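Local coordinates for putative HMP/thiamine permease protein YkoE (Bacillus subtilis, PDB 5EDL) that binds thiamine as the membrane-embedded S component of an energy-coupling factor transporter and probably takes part in carrying the vitamin or its HMP precursor across the membrane, at residues V19-F24 with L73-L78; G36-E41 with L143-V148; I49-A54 with V66-A71; S121-F126 with I149-G154. One frame throughout, in Å; residues are numbered along the deposited sequence.

Interactions 1 and 2 lie against opposite ends of bound thiamine: 19-24/73-78 meets the aminopyrimidine, 36-41/143-148 the thiazolium methyl and hydroxyethyl side. Their centres are 22 Å apart and they do not touch. Interaction 3 shares helix 63-77 with interaction 1 and touches it through Tyr21 OH, 2.9 Å from Glu68 OE1. Interaction 4 shares helix 140-170 with interaction 2, and a salt bridge joins them, Glu41 OE1 to Arg150 NE at 2.8 Å. The side chains of Glu68 and Arg150 each come to about 4 Å from thiamine; with Tyr21, Glu75 and Tyr40, all four contacts hold pocket residues, although interactions 3 and 4 do not touch.

Interaction 1 (V19-F24 with L73-L78); sequences VVYLLF and LVECLL. With VIB (3-(4-amino-2-methyl-pyrimidin-5-ylmethyl)-5-(2-hydroxy-ethyl)-4-methyl-thiazol-3-ium), chain B.
Glu75 reaches across from helix 63-77 to helix 4-35, where Glu75 OE1 lies 3.3 Å from Tyr21 CB. The same Glu75 OE1 is 2.7 Å from VIB N1A of the thiamine pyrimidine. The carboxylate stands at 75° to the Tyr21 ring, with OE1 at the ring edge, near its plane, while Tyr21 CD2 is 3.6 Å from the pyrimidine methyl CM2. An extended chain with CG trans to the backbone N (chi1 -169°) carries the acid this far; on the way Glu75 CG lies 3.9 Å from Leu22 CB. Farther from the ligand, aliphatic packing takes over: Leu22 CD2 packs 3.5 Å from Leu78 CB, and Val19 CG2 sits 4.0 Å from Leu78 CD1 at the exposed margin. The second shell fixes the polar ends. Glu75 OE2 is hydrogen-bonded to Thr25 OG1 and Asn80 ND2, and Tyr21 OH to Glu68 and the backbone N of Val50. A leucine here, having no oxygens, would probably leave N1A, Thr25 OG1 and Asn80 ND2 without their polar mate. Two transmembrane helices thus contribute one wall of the pyrimidine end of this S component's thiamine pocket, presenting a glutamate to N1A as thiamine diphosphate enzymes commonly do.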
# COMPACT_ATOMS: atom_id res chain seq x y z
N VAL A 19 -12.88 0.31 -0.86
CA VAL A 19 -13.83 -0.66 -1.38
C VAL A 19 -13.14 -1.99 -1.71
O VAL A 19 -13.63 -3.05 -1.36
CB VAL A 19 -14.55 -0.13 -2.63
CG1 VAL A 19 -15.44 -1.22 -3.24
CG2 VAL A 19 -15.39 1.10 -2.29
N VAL A 20 -11.97 -1.91 -2.35
CA VAL A 20 -11.19 -3.11 -2.64
C VAL A 20 -10.75 -3.82 -1.36
O VAL A 20 -10.88 -5.05 -1.25
CB VAL A 20 -9.93 -2.78 -3.47
CG1 VAL A 20 -9.12 -4.06 -3.74
CG2 VAL A 20 -10.29 -2.06 -4.75
N TYR A 21 -10.21 -3.05 -0.42
CA TYR A 21 -9.81 -3.57 0.89
C TYR A 21 -10.95 -4.36 1.55
O TYR A 21 -10.74 -5.44 2.10
CB TYR A 21 -9.40 -2.43 1.83
CG TYR A 21 -8.04 -1.80 1.56
CD1 TYR A 21 -7.33 -2.08 0.40
CD2 TYR A 21 -7.47 -0.95 2.49
CE1 TYR A 21 -6.09 -1.51 0.17
CE2 TYR A 21 -6.23 -0.38 2.27
CZ TYR A 21 -5.55 -0.67 1.12
OH TYR A 21 -4.33 -0.10 0.93
N LEU A 22 -12.16 -3.81 1.51
CA LEU A 22 -13.29 -4.44 2.18
C LEU A 22 -13.64 -5.79 1.55
O LEU A 22 -13.95 -6.76 2.26
CB LEU A 22 -14.51 -3.51 2.14
CG LEU A 22 -15.78 -4.03 2.83
CD1 LEU A 22 -15.52 -4.37 4.29
CD2 LEU A 22 -16.91 -3.01 2.71
N LEU A 23 -13.60 -5.84 0.23
CA LEU A 23 -13.84 -7.07 -0.52
C LEU A 23 -12.83 -8.15 -0.12
O LEU A 23 -13.21 -9.29 0.18
CB LEU A 23 -13.78 -6.80 -2.03
CG LEU A 23 -13.60 -8.01 -2.95
CD1 LEU A 23 -14.73 -9.02 -2.76
CD2 LEU A 23 -13.53 -7.57 -4.41
N PHE A 24 -11.56 -7.78 -0.10
CA PHE A 24 -10.50 -8.72 0.27
C PHE A 24 -10.57 -9.13 1.74
O PHE A 24 -10.21 -10.25 2.09
CB PHE A 24 -9.13 -8.15 -0.05
CG PHE A 24 -8.72 -8.39 -1.47
CD1 PHE A 24 -7.98 -9.51 -1.81
CD2 PHE A 24 -9.09 -7.51 -2.47
CE1 PHE A 24 -7.62 -9.75 -3.11
CE2 PHE A 24 -8.72 -7.74 -3.78
CZ PHE A 24 -7.99 -8.87 -4.09
N LEU A 73 -10.06 3.98 7.43
CA LEU A 73 -11.22 4.66 7.99
C LEU A 73 -12.45 4.34 7.16
O LEU A 73 -13.50 3.99 7.69
CB LEU A 73 -10.99 6.19 8.05
CG LEU A 73 -12.22 7.09 8.17
CD1 LEU A 73 -13.00 6.76 9.46
CD2 LEU A 73 -11.84 8.58 8.14
N VAL A 74 -12.31 4.48 5.85
CA VAL A 74 -13.44 4.31 4.97
C VAL A 74 -13.86 2.84 4.91
O VAL A 74 -15.06 2.54 4.85
CB VAL A 74 -13.14 4.85 3.56
CG1 VAL A 74 -14.26 4.49 2.60
CG2 VAL A 74 -12.95 6.37 3.61
N GLU A 75 -12.88 1.94 4.94
CA GLU A 75 -13.20 0.51 5.00
C GLU A 75 -14.01 0.19 6.27
O GLU A 75 -14.97 -0.57 6.22
CB GLU A 75 -11.92 -0.34 4.95
CG GLU A 75 -12.23 -1.82 4.75
CD GLU A 75 -11.03 -2.71 5.03
OE1 GLU A 75 -9.90 -2.19 5.08
OE2 GLU A 75 -11.24 -3.93 5.23
N CYS A 76 -13.62 0.79 7.39
CA CYS A 76 -14.37 0.65 8.64
C CYS A 76 -15.80 1.15 8.47
O CYS A 76 -16.75 0.45 8.81
CB CYS A 76 -13.67 1.42 9.77
SG CYS A 76 -14.62 1.45 11.34
N LEU A 77 -15.94 2.35 7.92
CA LEU A 77 -17.25 2.96 7.68
C LEU A 77 -18.15 2.09 6.80
O LEU A 77 -19.35 1.99 7.05
CB LEU A 77 -17.10 4.34 7.01
CG LEU A 77 -16.38 5.43 7.80
CD1 LEU A 77 -16.45 6.77 7.08
CD2 LEU A 77 -16.95 5.54 9.21
N LEU A 78 -17.56 1.50 5.76
CA LEU A 78 -18.29 0.64 4.83
C LEU A 78 -18.70 -0.70 5.43
O LEU A 78 -19.40 -1.48 4.79
CB LEU A 78 -17.46 0.38 3.58
CG LEU A 78 -17.25 1.61 2.68
CD1 LEU A 78 -16.30 1.30 1.55
CD2 LEU A 78 -18.58 2.12 2.16
CM2 VIB B . -6.70 -1.61 5.94
N4A VIB B . -4.53 -5.81 7.17
CM4 VIB B . -6.40 -10.26 7.44
O1 VIB B . -3.72 -10.31 10.22
C7 VIB B . -4.67 -10.33 11.27
C6 VIB B . -6.03 -10.56 10.67
C2 VIB B . -7.06 -6.96 9.40
S1 VIB B . -6.70 -7.91 10.59
C5 VIB B . -6.42 -9.29 9.94
C4 VIB B . -6.57 -9.17 8.51
N3 VIB B . -6.97 -7.70 8.17
C7A VIB B . -7.23 -7.28 6.80
C4A VIB B . -5.72 -5.09 6.78
N3A VIB B . -5.68 -3.78 6.55
C2A VIB B . -6.81 -3.12 6.18
N1A VIB B . -7.99 -3.81 6.03
C6A VIB B . -8.05 -5.15 6.25
C5A VIB B . -6.89 -5.79 6.62

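Interaction 2 (G36-E41 with L143-V148). With VIB (3-(4-amino-2-methyl-pyrimidin-5-ylmethyl)-5-(2-hydroxy-ethyl)-4-methyl-thiazol-3-ium), chain B.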
# COMPACT_ATOMS: atom_id res chain seq x y z
N GLY A 36 -7.32 -21.49 8.40
CA GLY A 36 -6.45 -20.83 9.35
C GLY A 36 -5.80 -19.59 8.74
O GLY A 36 -5.95 -19.33 7.54
N PRO A 37 -5.07 -18.84 9.57
CA PRO A 37 -4.54 -17.53 9.15
C PRO A 37 -3.61 -17.59 7.94
O PRO A 37 -3.62 -16.66 7.13
CB PRO A 37 -3.78 -17.03 10.39
CG PRO A 37 -3.62 -18.22 11.28
CD PRO A 37 -4.79 -19.13 10.98
N ILE A 38 -2.82 -18.66 7.80
CA ILE A 38 -1.86 -18.73 6.70
C ILE A 38 -2.57 -18.55 5.35
O ILE A 38 -1.97 -18.06 4.40
CB ILE A 38 -1.07 -20.06 6.71
CG1 ILE A 38 0.07 -20.01 5.69
CG2 ILE A 38 -1.99 -21.26 6.46
CD1 ILE A 38 1.02 -21.19 5.81
N ALA A 39 -3.84 -18.94 5.28
CA ALA A 39 -4.57 -18.89 4.02
C ALA A 39 -4.76 -17.46 3.46
O ALA A 39 -4.87 -17.31 2.24
CB ALA A 39 -5.93 -19.56 4.17
N TYR A 40 -4.79 -16.43 4.30
CA TYR A 40 -4.89 -15.08 3.73
C TYR A 40 -3.54 -14.39 3.58
O TYR A 40 -3.46 -13.27 3.07
CB TYR A 40 -5.83 -14.19 4.56
CG TYR A 40 -5.48 -14.03 6.03
CD1 TYR A 40 -4.25 -13.50 6.43
CD2 TYR A 40 -6.40 -14.36 7.00
CE1 TYR A 40 -3.94 -13.35 7.77
CE2 TYR A 40 -6.10 -14.21 8.34
CZ TYR A 40 -4.88 -13.70 8.73
OH TYR A 40 -4.61 -13.57 10.06
N GLU A 41 -2.46 -15.04 3.99
CA GLU A 41 -1.15 -14.38 3.90
C GLU A 41 -0.74 -14.04 2.45
O GLU A 41 -0.19 -12.97 2.21
CB GLU A 41 -0.09 -15.24 4.58
CG GLU A 41 -0.27 -15.34 6.11
CD GLU A 41 -0.03 -14.01 6.84
OE1 GLU A 41 0.30 -13.00 6.19
OE2 GLU A 41 -0.15 -13.99 8.09
N LEU A 143 4.75 -19.23 12.30
CA LEU A 143 4.91 -17.78 12.27
C LEU A 143 5.94 -17.36 11.22
O LEU A 143 5.72 -16.40 10.49
CB LEU A 143 5.32 -17.25 13.64
CG LEU A 143 4.17 -17.24 14.66
CD1 LEU A 143 4.68 -16.92 16.06
CD2 LEU A 143 3.11 -16.23 14.21
N LEU A 144 7.04 -18.10 11.17
CA LEU A 144 8.10 -17.81 10.22
C LEU A 144 7.59 -17.95 8.79
O LEU A 144 7.86 -17.11 7.94
CB LEU A 144 9.30 -18.74 10.46
CG LEU A 144 10.14 -18.41 11.70
CD1 LEU A 144 11.21 -19.47 11.99
CD2 LEU A 144 10.77 -17.03 11.55
N ILE A 145 6.84 -19.02 8.53
CA ILE A 145 6.29 -19.22 7.20
C ILE A 145 5.31 -18.10 6.83
O ILE A 145 5.34 -17.57 5.71
CB ILE A 145 5.60 -20.59 7.08
CG1 ILE A 145 6.65 -21.71 7.16
CG2 ILE A 145 4.85 -20.69 5.77
CD1 ILE A 145 6.07 -23.10 7.35
N MET A 146 4.47 -17.70 7.78
CA MET A 146 3.49 -16.65 7.51
C MET A 146 4.17 -15.29 7.26
O MET A 146 3.76 -14.56 6.36
CB MET A 146 2.47 -16.52 8.65
CG MET A 146 1.44 -17.68 8.68
SD MET A 146 -0.04 -17.32 9.68
CE MET A 146 0.71 -17.22 11.30
N LEU A 147 5.18 -14.96 8.05
CA LEU A 147 5.92 -13.72 7.85
C LEU A 147 6.58 -13.67 6.47
O LEU A 147 6.54 -12.64 5.79
CB LEU A 147 6.99 -13.52 8.93
CG LEU A 147 7.81 -12.24 8.79
CD1 LEU A 147 6.93 -11.00 8.76
CD2 LEU A 147 8.84 -12.15 9.94
N VAL A 148 7.21 -14.77 6.08
CA VAL A 148 7.86 -14.84 4.79
C VAL A 148 6.85 -14.62 3.66
O VAL A 148 7.08 -13.82 2.75
CB VAL A 148 8.59 -16.18 4.60
CG1 VAL A 148 8.95 -16.37 3.14
CG2 VAL A 148 9.85 -16.22 5.47
CM2 VIB B . -6.70 -1.61 5.94
N4A VIB B . -4.53 -5.81 7.17
CM4 VIB B . -6.40 -10.26 7.44
O1 VIB B . -3.72 -10.31 10.22
C7 VIB B . -4.67 -10.33 11.27
C6 VIB B . -6.03 -10.56 10.67
C2 VIB B . -7.06 -6.96 9.40
S1 VIB B . -6.70 -7.91 10.59
C5 VIB B . -6.42 -9.29 9.94
C4 VIB B . -6.57 -9.17 8.51
N3 VIB B . -6.97 -7.70 8.17
C7A VIB B . -7.23 -7.28 6.80
C4A VIB B . -5.72 -5.09 6.78
N3A VIB B . -5.68 -3.78 6.55
C2A VIB B . -6.81 -3.12 6.18
N1A VIB B . -7.99 -3.81 6.03
C6A VIB B . -8.05 -5.15 6.25
C5A VIB B . -6.89 -5.79 6.62
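Met146 supplies most of the apolar contact, reaching from helix 140-170 onto the loop that follows helix 4-35. Its SD lies 3.8 Å from Pro37 CB and 3.6 Å from the backbone N of Ile38, whose own hydrogen bond goes to Tyr142 OH, and Met146 CG is 4.0 Å from Ile38 CB. Ile38, extended with chi1 -171°, sends CD1 to within 3.9 Å of Ile145 CG2 at the more exposed margin. Glu41 crosses Met146 at about a right angle: its CG packs on the methionine CB and CG, while OE2 comes 3.7 Å from Met146 CB.

This loop covers the thiazolium side of the thiamine pocket of the S component. It is wound in successive i-to-i+3 turns, with Ala39 N bonded to Gly36 O, Tyr40 N to Pro37 O and Glu41 N to Ile38 O, and positive phi at Gly36 marks where helix 4-35 is left behind.

The aromatic contact is with the ligand and belongs to Tyr40. The thiazolium methyl CM4 stands 3.8 Å above the plane of the Tyr40 ring, over its centre, in CH-pi geometry. Pro37 O lies over the opposite face. An alanine in place of Tyr40 would probably open a gap beside CM4 and leave Tyr135 OH with one hydrogen-bonding partner fewer.

Polar ends are satisfied from outside the two segments. Glu41 OE1 makes a salt bridge with Arg150 NE, Glu41 OE2 is hydrogen-bonded to Tyr135 OH, and Tyr40 OH to the same tyrosine hydroxyl.

Interaction 3 (I49-A54 with V66-A71); sequences IVSVIA and VSEIIA
Glu68 leaves helix 63-77 alongside Ser51 of helix 49-58. Its CB lies 3.3 Å from Ser51 OG, a plain polar-to-carbon contact; the hydroxyl itself is hydrogen-bonded to the carbonyl of Ala64. With CG trans to the backbone N (chi1 -178°), the chain stays beside the same serine, CG being 4.0 Å from Ser51 OG; the bend at chi2 (74°) then turns the carboxylate along the helix pair. CD is still near Ser51, and OE1 comes 3.8 Å from Val50 CB. At the tip both oxygens have partners outside the pair: OE1 is hydrogen-bonded to Tyr21 OH, which also bonds Val50 N, and OE2 to Gln93 NE2. These bonds fix the rotation of a buried carboxylate that lines the thiamine pocket.

Besides Val50, the rest of the interface is serine and alanine, which is consistent with short-segment axes approaching to 8.0 Å at 139°, an antiparallel helical hairpin. Packing is tightest at Ser67, whose CB lies 3.4 Å from Val50 CG1 and 3.5 Å from Ala54 CB. Its hydroxyl is turned back to the Ala63 carbonyl and meets the other helix by van der Waals contact. Nearer the pocket, Val50 CG2 is 4.0 Å from Ala71 CB.

All six touching residues are buried among neighbouring helices. Phe17 of helix 4-35 packs on Val50, and Ser14 of that helix is bonded through OG to Ser67 O, while Ala97 of helix 85-103 covers Ser51.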
# COMPACT_ATOMS: atom_id res chain seq x y z
N ILE A 49 -1.53 -1.54 -0.59
CA ILE A 49 -1.25 -0.97 -1.91
C ILE A 49 -1.47 0.55 -1.96
O ILE A 49 -0.75 1.24 -2.65
CB ILE A 49 -2.09 -1.67 -3.01
CG1 ILE A 49 -1.54 -1.29 -4.40
CG2 ILE A 49 -3.57 -1.30 -2.88
CD1 ILE A 49 -2.07 -2.15 -5.52
N VAL A 50 -2.44 1.05 -1.20
CA VAL A 50 -2.73 2.48 -1.16
C VAL A 50 -1.49 3.29 -0.76
O VAL A 50 -1.22 4.33 -1.34
CB VAL A 50 -3.90 2.79 -0.20
CG1 VAL A 50 -3.95 4.26 0.16
CG2 VAL A 50 -5.21 2.35 -0.82
N SER A 51 -0.72 2.78 0.19
CA SER A 51 0.47 3.49 0.65
C SER A 51 1.47 3.67 -0.47
O SER A 51 2.04 4.73 -0.63
CB SER A 51 1.13 2.76 1.82
OG SER A 51 0.38 2.94 3.01
N VAL A 52 1.67 2.62 -1.25
CA VAL A 52 2.65 2.65 -2.31
C VAL A 52 2.18 3.58 -3.43
O VAL A 52 2.95 4.38 -3.94
CB VAL A 52 2.93 1.23 -2.85
CG1 VAL A 52 3.69 1.29 -4.18
CG2 VAL A 52 3.72 0.42 -1.82
N ILE A 53 0.90 3.49 -3.78
CA ILE A 53 0.30 4.30 -4.84
C ILE A 53 0.43 5.79 -4.52
O ILE A 53 0.97 6.55 -5.31
CB ILE A 53 -1.20 3.91 -5.06
CG1 ILE A 53 -1.29 2.48 -5.62
CG2 ILE A 53 -1.91 4.95 -5.97
CD1 ILE A 53 -2.71 1.92 -5.75
N ALA A 54 -0.04 6.18 -3.34
CA ALA A 54 -0.01 7.59 -2.96
C ALA A 54 1.42 8.14 -2.92
O ALA A 54 1.65 9.24 -3.39
CB ALA A 54 -0.68 7.80 -1.61
N VAL A 66 -0.82 8.72 5.52
CA VAL A 66 -2.15 9.31 5.53
C VAL A 66 -3.10 8.61 4.58
O VAL A 66 -4.25 8.37 4.93
CB VAL A 66 -2.12 10.81 5.19
CG1 VAL A 66 -3.54 11.37 5.20
CG2 VAL A 66 -1.25 11.56 6.20
N SER A 67 -2.64 8.27 3.39
CA SER A 67 -3.50 7.57 2.44
C SER A 67 -4.04 6.25 3.04
O SER A 67 -5.21 5.93 2.87
CB SER A 67 -2.75 7.29 1.15
OG SER A 67 -1.66 6.41 1.37
N GLU A 68 -3.19 5.49 3.74
CA GLU A 68 -3.60 4.22 4.33
C GLU A 68 -4.59 4.43 5.48
O GLU A 68 -5.53 3.65 5.66
CB GLU A 68 -2.36 3.44 4.81
CG GLU A 68 -2.61 2.04 5.43
CD GLU A 68 -2.97 0.96 4.40
OE1 GLU A 68 -3.10 1.26 3.19
OE2 GLU A 68 -3.13 -0.20 4.81
N ILE A 69 -4.37 5.48 6.28
CA ILE A 69 -5.31 5.82 7.34
C ILE A 69 -6.70 6.11 6.77
O ILE A 69 -7.70 5.57 7.25
CB ILE A 69 -4.82 7.02 8.17
CG1 ILE A 69 -3.60 6.62 9.00
CG2 ILE A 69 -5.95 7.59 9.07
CD1 ILE A 69 -2.89 7.79 9.63
N ILE A 70 -6.75 6.94 5.73
CA ILE A 70 -8.03 7.27 5.11
C ILE A 70 -8.71 6.02 4.52
O ILE A 70 -9.92 5.82 4.70
CB ILE A 70 -7.87 8.33 4.01
CG1 ILE A 70 -7.39 9.66 4.62
CG2 ILE A 70 -9.17 8.52 3.26
CD1 ILE A 70 -6.86 10.66 3.58
N ALA A 71 -7.94 5.20 3.82
CA ALA A 71 -8.47 3.96 3.26
C ALA A 71 -9.04 3.05 4.37
O ALA A 71 -10.11 2.48 4.21
CB ALA A 71 -7.39 3.21 2.46

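Interaction 4 (S121-F126 with I149-G154). With MPG ([(Z)-octadec-9-enyl] (2R)-2,3-bis(oxidanyl)propanoate), chain D.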
# COMPACT_ATOMS: atom_id res chain seq x y z
N SER A 121 5.23 -2.49 5.71
CA SER A 121 3.87 -2.69 6.18
C SER A 121 3.68 -4.14 6.64
O SER A 121 3.00 -4.39 7.63
CB SER A 121 2.84 -2.35 5.09
OG SER A 121 2.85 -0.96 4.80
N SER A 122 4.28 -5.07 5.91
CA SER A 122 4.23 -6.48 6.28
C SER A 122 4.76 -6.69 7.70
O SER A 122 4.11 -7.33 8.53
CB SER A 122 5.04 -7.33 5.29
OG SER A 122 4.47 -7.29 4.00
N VAL A 123 5.93 -6.13 7.98
CA VAL A 123 6.54 -6.27 9.29
C VAL A 123 5.71 -5.60 10.39
O VAL A 123 5.47 -6.19 11.46
CB VAL A 123 7.97 -5.68 9.30
CG1 VAL A 123 8.51 -5.62 10.71
CG2 VAL A 123 8.89 -6.51 8.40
N ALA A 124 5.27 -4.36 10.14
CA ALA A 124 4.49 -3.62 11.14
C ALA A 124 3.17 -4.32 11.48
O ALA A 124 2.77 -4.39 12.64
CB ALA A 124 4.22 -2.20 10.64
N SER A 125 2.48 -4.83 10.45
CA SER A 125 1.22 -5.51 10.68
C SER A 125 1.48 -6.82 11.39
O SER A 125 0.65 -7.26 12.16
CB SER A 125 0.45 -5.74 9.36
OG SER A 125 1.20 -6.53 8.46
N PHE A 126 2.63 -7.45 11.15
CA PHE A 126 2.92 -8.72 11.83
C PHE A 126 3.12 -8.46 13.33
O PHE A 126 2.64 -9.21 14.18
CB PHE A 126 4.13 -9.41 11.21
CG PHE A 126 4.07 -10.91 11.27
CD1 PHE A 126 3.42 -11.63 10.28
CD2 PHE A 126 4.63 -11.60 12.33
CE1 PHE A 126 3.35 -13.01 10.33
CE2 PHE A 126 4.56 -12.99 12.40
CZ PHE A 126 3.92 -13.69 11.39
N ILE A 149 5.73 -15.34 3.72
CA ILE A 149 4.65 -15.15 2.75
C ILE A 149 4.15 -13.70 2.76
O ILE A 149 3.96 -13.10 1.71
CB ILE A 149 3.46 -16.09 3.00
CG1 ILE A 149 3.91 -17.56 2.92
CG2 ILE A 149 2.35 -15.81 2.00
CD1 ILE A 149 2.82 -18.58 3.32
N ARG A 150 3.95 -13.14 3.95
CA ARG A 150 3.46 -11.77 4.01
C ARG A 150 4.49 -10.78 3.46
O ARG A 150 4.12 -9.77 2.84
CB ARG A 150 3.06 -11.36 5.43
CG ARG A 150 2.20 -10.07 5.44
CD ARG A 150 1.80 -9.63 6.86
NE ARG A 150 0.96 -10.63 7.54
CZ ARG A 150 0.37 -10.44 8.71
NH1 ARG A 150 0.51 -9.29 9.35
NH2 ARG A 150 -0.37 -11.41 9.24
N LEU A 151 5.77 -11.05 3.69
CA LEU A 151 6.82 -10.18 3.15
C LEU A 151 6.81 -10.21 1.62
O LEU A 151 6.89 -9.17 0.96
CB LEU A 151 8.19 -10.60 3.69
CG LEU A 151 8.50 -10.19 5.13
CD1 LEU A 151 9.69 -10.96 5.68
CD2 LEU A 151 8.76 -8.69 5.22
N ILE A 152 6.68 -11.40 1.04
CA ILE A 152 6.64 -11.53 -0.41
C ILE A 152 5.41 -10.84 -0.99
O ILE A 152 5.49 -10.15 -2.02
CB ILE A 152 6.68 -13.00 -0.84
CG1 ILE A 152 8.02 -13.62 -0.42
CG2 ILE A 152 6.47 -13.12 -2.34
CD1 ILE A 152 8.09 -15.09 -0.63
N SER A 153 4.28 -11.04 -0.33
CA SER A 153 3.01 -10.47 -0.76
C SER A 153 3.05 -8.93 -0.68
O SER A 153 2.52 -8.25 -1.56
CB SER A 153 1.84 -11.02 0.08
OG SER A 153 0.60 -10.42 -0.30
N GLY A 154 3.66 -8.41 0.37
CA GLY A 154 3.88 -6.97 0.49
C GLY A 154 4.75 -6.45 -0.65
O GLY A 154 4.47 -5.42 -1.24
C2 MPG D . 0.56 -1.87 18.56
C3 MPG D . 1.49 -2.44 17.51
C4 MPG D . 2.66 -1.49 17.31
C5 MPG D . 3.49 -1.88 16.10
C6 MPG D . 4.48 -0.76 15.84
C7 MPG D . 5.54 -1.19 14.84
C8 MPG D . 5.27 -0.57 13.48
C9 MPG D . 6.14 0.65 13.24
C10 MPG D . 7.19 0.59 12.39
C11 MPG D . 7.52 -0.70 11.66
C12 MPG D . 9.02 -0.88 11.56
C13 MPG D . 9.38 -1.55 10.25
O1 MPG D . -1.80 -2.01 18.94
C1 MPG D . -0.63 -2.78 18.75
CXD MPG D . -4.14 -2.23 19.93
O2 MPG D . -4.38 -0.85 20.09
C21 MPG D . -4.83 -2.99 21.05
O3 MPG D . -6.22 -3.02 20.82
O4 MPG D . -2.18 -3.17 20.86
CX3 MPG D . -2.65 -2.51 19.96
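Ser122 and Arg150 join helices 111-132 and 140-170 in an antiparallel transmembrane pair, crossing at 140° with axes 8.9 Å apart. The tight part lies around Ser122, whose OG sits 3.6 Å from Gly154 CA; a CB on Gly154 would fall 2.3 Å from that oxygen, so any side chain would probably collide with the serine as placed.

The buried guanidinium of Arg150 is fixed on several sides. NH1 donates to Ser125 OG at 3.0 Å with an N-H...O angle of 147°, and Phe126 CD1 lies 3.6 Å above one guanidinium face, over its centre, the planes 61° apart. Outside the pair, NH2 forms a salt bridge with Asp129, NE faces Glu41, and Tyr44 adds a cation-pi contact. These charges probably balance the arginine beside the thiamine pocket.

The opposite margin is looser and partly exposed, with Val123 CG2 and Leu151 CD2 meeting at 3.9 Å. On the flank turned from helix 140-170, Ala124 CB lies 3.4 Å from C8 of the bound lipid.

Ser122 OG, with Gly118 O also within reach of its single proton, bonds Arg150 O at 2.8 Å from above the carbonyl plane, Gly154 N reaching that oxygen from the opposite face.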